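Probable glucarate dehydratase (Mycobacterium smegmatis str. MC2 155, PDB 3VDG) probably dehydrates glucarate or a related acid sugar, as an enolase-superfamily lyase with a metal site in its barrel domain. Local coordinates at residues P251-E262 with G277-M287. Residues are numbered along the deposited sequence; the frame is centred on the assembly and turned at random.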
loop_
_atom_site.group_PDB
_atom_site.type_symbol
_atom_site.label_atom_id
_atom_site.label_comp_id
_atom_site.label_asym_id
_atom_site.label_seq_id
_atom_site.Cartn_x
_atom_site.Cartn_y
_atom_site.Cartn_z
ATOM N N PRO A 251 17.946 -23.066 -17.014
ATOM C CA PRO A 251 16.838 -23.641 -16.273
ATOM C C PRO A 251 17.025 -25.133 -16.011
ATOM O O PRO A 251 16.615 -25.621 -14.953
ATOM C CB PRO A 251 15.632 -23.370 -17.182
ATOM C CG PRO A 251 16.021 -22.140 -17.951
ATOM C CD PRO A 251 17.494 -22.350 -18.225
ATOM N N GLN A 252 17.661 -25.849 -16.941
ATOM C CA GLN A 252 17.856 -27.303 -16.783
ATOM C C GLN A 252 18.809 -27.594 -15.633
ATOM O O GLN A 252 18.602 -28.502 -14.835
ATOM C CB GLN A 252 18.378 -27.947 -18.093
ATOM C CG GLN A 252 17.409 -27.828 -19.277
ATOM C CD GLN A 252 17.153 -26.380 -19.706
ATOM O OE1 GLN A 252 18.068 -25.547 -19.753
ATOM N NE2 GLN A 252 15.900 -26.075 -20.017
ATOM N N THR A 253 19.870 -26.814 -15.542
ATOM C CA THR A 253 20.798 -26.967 -14.443
ATOM C C THR A 253 20.112 -26.613 -13.105
ATOM O O THR A 253 20.344 -27.268 -12.087
ATOM C CB THR A 253 22.048 -26.102 -14.680
ATOM O OG1 THR A 253 22.766 -26.613 -15.821
ATOM C CG2 THR A 253 22.952 -26.081 -13.458
ATOM N N SER A 254 19.264 -25.582 -13.121
ATOM C CA SER A 254 18.593 -25.116 -11.894
ATOM C C SER A 254 17.704 -26.210 -11.323
ATOM O O SER A 254 17.626 -26.401 -10.103
ATOM C CB SER A 254 17.730 -23.887 -12.208
ATOM O OG SER A 254 18.551 -22.824 -12.690
ATOM N N VAL A 255 17.005 -26.902 -12.215
ATOM C CA VAL A 255 16.072 -27.944 -11.811
ATOM C C VAL A 255 16.844 -29.095 -11.154
ATOM O O VAL A 255 16.379 -29.684 -10.183
ATOM C CB VAL A 255 15.208 -28.420 -13.000
ATOM C CG1 VAL A 255 14.504 -29.732 -12.670
ATOM C CG2 VAL A 255 14.206 -27.349 -13.414
ATOM N N LYS A 256 18.051 -29.379 -11.634
ATOM C CA LYS A 256 18.872 -30.408 -10.992
ATOM C C LYS A 256 19.340 -29.982 -9.603
ATOM O O LYS A 256 19.362 -30.783 -8.661
ATOM C CB LYS A 256 20.084 -30.759 -11.866
ATOM C CG LYS A 256 19.700 -31.528 -13.119
ATOM C CD LYS A 256 20.849 -31.567 -14.115
ATOM C CE LYS A 256 20.385 -32.095 -15.461
ATOM N NZ LYS A 256 21.447 -31.911 -16.484
ATOM N N VAL A 257 19.749 -28.727 -9.481
ATOM C CA VAL A 257 20.170 -28.215 -8.183
ATOM C C VAL A 257 18.998 -28.279 -7.203
ATOM O O VAL A 257 19.141 -28.761 -6.076
ATOM C CB VAL A 257 20.697 -26.762 -8.270
ATOM C CG1 VAL A 257 20.997 -26.224 -6.870
ATOM C CG2 VAL A 257 21.954 -26.718 -9.137
ATOM N N ALA A 258 17.833 -27.799 -7.639
ATOM C CA ALA A 258 16.646 -27.802 -6.778
ATOM C C ALA A 258 16.267 -29.223 -6.331
ATOM O O ALA A 258 15.965 -29.463 -5.150
ATOM C CB ALA A 258 15.475 -27.110 -7.471
ATOM N N ALA A 259 16.293 -30.168 -7.265
ATOM C CA ALA A 259 15.954 -31.553 -6.930
ATOM C C ALA A 259 16.952 -32.082 -5.924
ATOM O O ALA A 259 16.578 -32.708 -4.938
ATOM C CB ALA A 259 15.923 -32.433 -8.177
ATOM N N GLY A 260 18.229 -31.787 -6.146
ATOM C CA GLY A 260 19.276 -32.240 -5.255
ATOM C C GLY A 260 19.237 -31.595 -3.890
ATOM O O GLY A 260 19.756 -32.147 -2.936
ATOM N N LEU A 261 18.634 -30.417 -3.778
ATOM C CA LEU A 261 18.561 -29.758 -2.472
ATOM C C LEU A 261 17.144 -29.791 -1.876
ATOM O O LEU A 261 16.825 -29.030 -0.946
ATOM C CB LEU A 261 19.099 -28.320 -2.554
ATOM C CG LEU A 261 20.600 -28.176 -2.839
ATOM C CD1 LEU A 261 20.967 -26.705 -3.014
ATOM C CD2 LEU A 261 21.437 -28.828 -1.745
ATOM N N GLU A 262 16.297 -30.668 -2.407
ATOM C CA GLU A 262 14.960 -30.827 -1.860
ATOM C C GLU A 262 15.055 -31.003 -0.344
ATOM O O GLU A 262 15.875 -31.773 0.141
ATOM C CB GLU A 262 14.248 -32.030 -2.487
ATOM C CG GLU A 262 12.899 -32.317 -1.839
ATOM C CD GLU A 262 12.006 -33.208 -2.683
ATOM O OE1 GLU A 262 12.495 -33.771 -3.678
ATOM O OE2 GLU A 262 10.807 -33.338 -2.360
ATOM N N GLY A 277 12.301 -18.365 -17.874
ATOM C CA GLY A 277 13.172 -19.385 -17.286
ATOM C C GLY A 277 12.842 -19.656 -15.814
ATOM O O GLY A 277 12.758 -20.816 -15.374
ATOM N N MET A 278 12.625 -18.603 -15.039
ATOM C CA MET A 278 12.259 -18.803 -13.621
ATOM C C MET A 278 10.960 -19.607 -13.493
ATOM O O MET A 278 10.838 -20.472 -12.624
ATOM C CB MET A 278 12.128 -17.457 -12.887
ATOM C CG MET A 278 13.461 -16.739 -12.683
ATOM S SD MET A 278 14.446 -17.425 -11.337
ATOM C CE MET A 278 13.495 -16.825 -9.928
ATOM N N ALA A 279 9.980 -19.287 -14.329
ATOM C CA ALA A 279 8.696 -19.993 -14.301
ATOM C C ALA A 279 8.910 -21.473 -14.621
ATOM O O ALA A 279 8.327 -22.336 -13.974
ATOM C CB ALA A 279 7.718 -19.362 -15.285
ATOM N N GLU A 280 9.763 -21.748 -15.612
ATOM C CA GLU A 280 10.137 -23.127 -15.966
ATOM C C GLU A 280 10.734 -23.842 -14.765
ATOM O O GLU A 280 10.359 -24.966 -14.468
ATOM C CB GLU A 280 11.152 -23.134 -17.116
ATOM C CG GLU A 280 11.313 -24.471 -17.816
ATOM C CD GLU A 280 10.081 -24.844 -18.620
ATOM O OE1 GLU A 280 9.896 -26.042 -18.924
ATOM O OE2 GLU A 280 9.287 -23.934 -18.944
ATOM N N VAL A 281 11.670 -23.200 -14.072
ATOM C CA VAL A 281 12.291 -23.847 -12.933
ATOM C C VAL A 281 11.264 -24.057 -11.813
ATOM O O VAL A 281 11.235 -25.123 -11.193
ATOM C CB VAL A 281 13.507 -23.056 -12.396
ATOM C CG1 VAL A 281 14.081 -23.716 -11.154
ATOM C CG2 VAL A 281 14.590 -22.931 -13.475
ATOM N N ALA A 282 10.419 -23.049 -11.555
ATOM C CA ALA A 282 9.502 -23.122 -10.406
ATOM C C ALA A 282 8.508 -24.273 -10.567
ATOM O O ALA A 282 8.058 -24.862 -9.576
ATOM C CB ALA A 282 8.753 -21.813 -10.218
ATOM N N ALA A 283 8.166 -24.584 -11.815
ATOM C CA ALA A 283 7.222 -25.682 -12.086
ATOM C C ALA A 283 7.756 -27.020 -11.561
ATOM O O ALA A 283 6.982 -27.925 -11.257
ATOM C CB ALA A 283 6.912 -25.773 -13.582
ATOM N N GLN A 284 9.076 -27.149 -11.445
ATOM C CA GLN A 284 9.675 -28.403 -10.987
ATOM C C GLN A 284 10.296 -28.295 -9.597
ATOM O O GLN A 284 10.401 -29.285 -8.884
ATOM C CB GLN A 284 10.723 -28.913 -11.988
ATOM C CG GLN A 284 10.206 -29.118 -13.411
ATOM C CD GLN A 284 11.143 -29.953 -14.274
ATOM O OE1 GLN A 284 11.639 -30.995 -13.846
ATOM N NE2 GLN A 284 11.375 -29.506 -15.500
ATOM N N ALA A 285 10.706 -27.092 -9.205
ATOM C CA ALA A 285 11.413 -26.928 -7.938
ATOM C C ALA A 285 10.499 -27.209 -6.736
ATOM O O ALA A 285 9.380 -26.706 -6.668
ATOM C CB ALA A 285 12.010 -25.529 -7.836
ATOM N N PRO A 286 10.973 -28.034 -5.800
ATOM C CA PRO A 286 10.164 -28.365 -4.624
ATOM C C PRO A 286 10.149 -27.220 -3.603
ATOM O O PRO A 286 9.180 -27.074 -2.874
ATOM C CB PRO A 286 10.844 -29.619 -4.058
ATOM C CG PRO A 286 12.247 -29.565 -4.576
ATOM C CD PRO A 286 12.202 -28.841 -5.895
ATOM N N MET A 287 11.194 -26.396 -3.559
ATOM C CA MET A 287 11.158 -25.214 -2.685
ATOM C C MET A 287 10.725 -23.979 -3.477
ATOM O O MET A 287 10.809 -23.949 -4.708
ATOM C CB MET A 287 12.509 -24.974 -1.983
ATOM C CG MET A 287 13.650 -24.490 -2.890
ATOM S SD MET A 287 14.255 -25.683 -4.128
ATOM C CE MET A 287 15.087 -26.851 -3.046
HETATM O O HOH W 1 13.670 -29.690 -9.237
#
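P251 and V281 face each other where helix 251-260 and helix 275-284 run side by side, their axes 9.1 Å apart at closest approach and 29° from parallel. Beyond the second helix the chain continues alongside the first, bringing A285 against A258 and P286 against E262. V281 fills the angle between the helices: with CG1 anti to the backbone N (chi1 177°), CG2 falls beside that N and anti to the carbonyl carbon, 3.5 Å from S254 CB, and also meets CA and CB of P251. The hydroxyl of S254 turns back to the carbonyl of T250, so CB makes the closer contact with V281. At the same end the proline ring of P251 rests on the bare backbone of G277, CG to CA 4.0 Å. These are consecutive outer helices of the modified TIM barrel, (beta/alpha)7beta, of the enolase superfamily, joined through strand 267-269; L289 of the next strand, 289-291, touches V281, and M226 of the preceding helix lies against V257 and L261. The side chain of Q284 crosses V255 at about a right angle; in the conformer given, its amide lies against the V255 methyls, a van der Waals contact whose detail is uncertain because a second conformer was modelled. Between the two backbones a water donates to V255 O (2.9 Å) and, weakly, to Q284 O. A258 CB is shared by A285 CB and M287 SD, each 3.8 Å away. M287 is bent at chi2 and chi3, which brings its methyl CE to the carbonyls at the C-terminal end of helix 251-260, 3.5 Å from A258 O and as near to L261 O. On the solvent-exposed side, the extended side chain of E262 runs obliquely past the CB-CG edge of the P286 ring, CB to CG 3.8 Å.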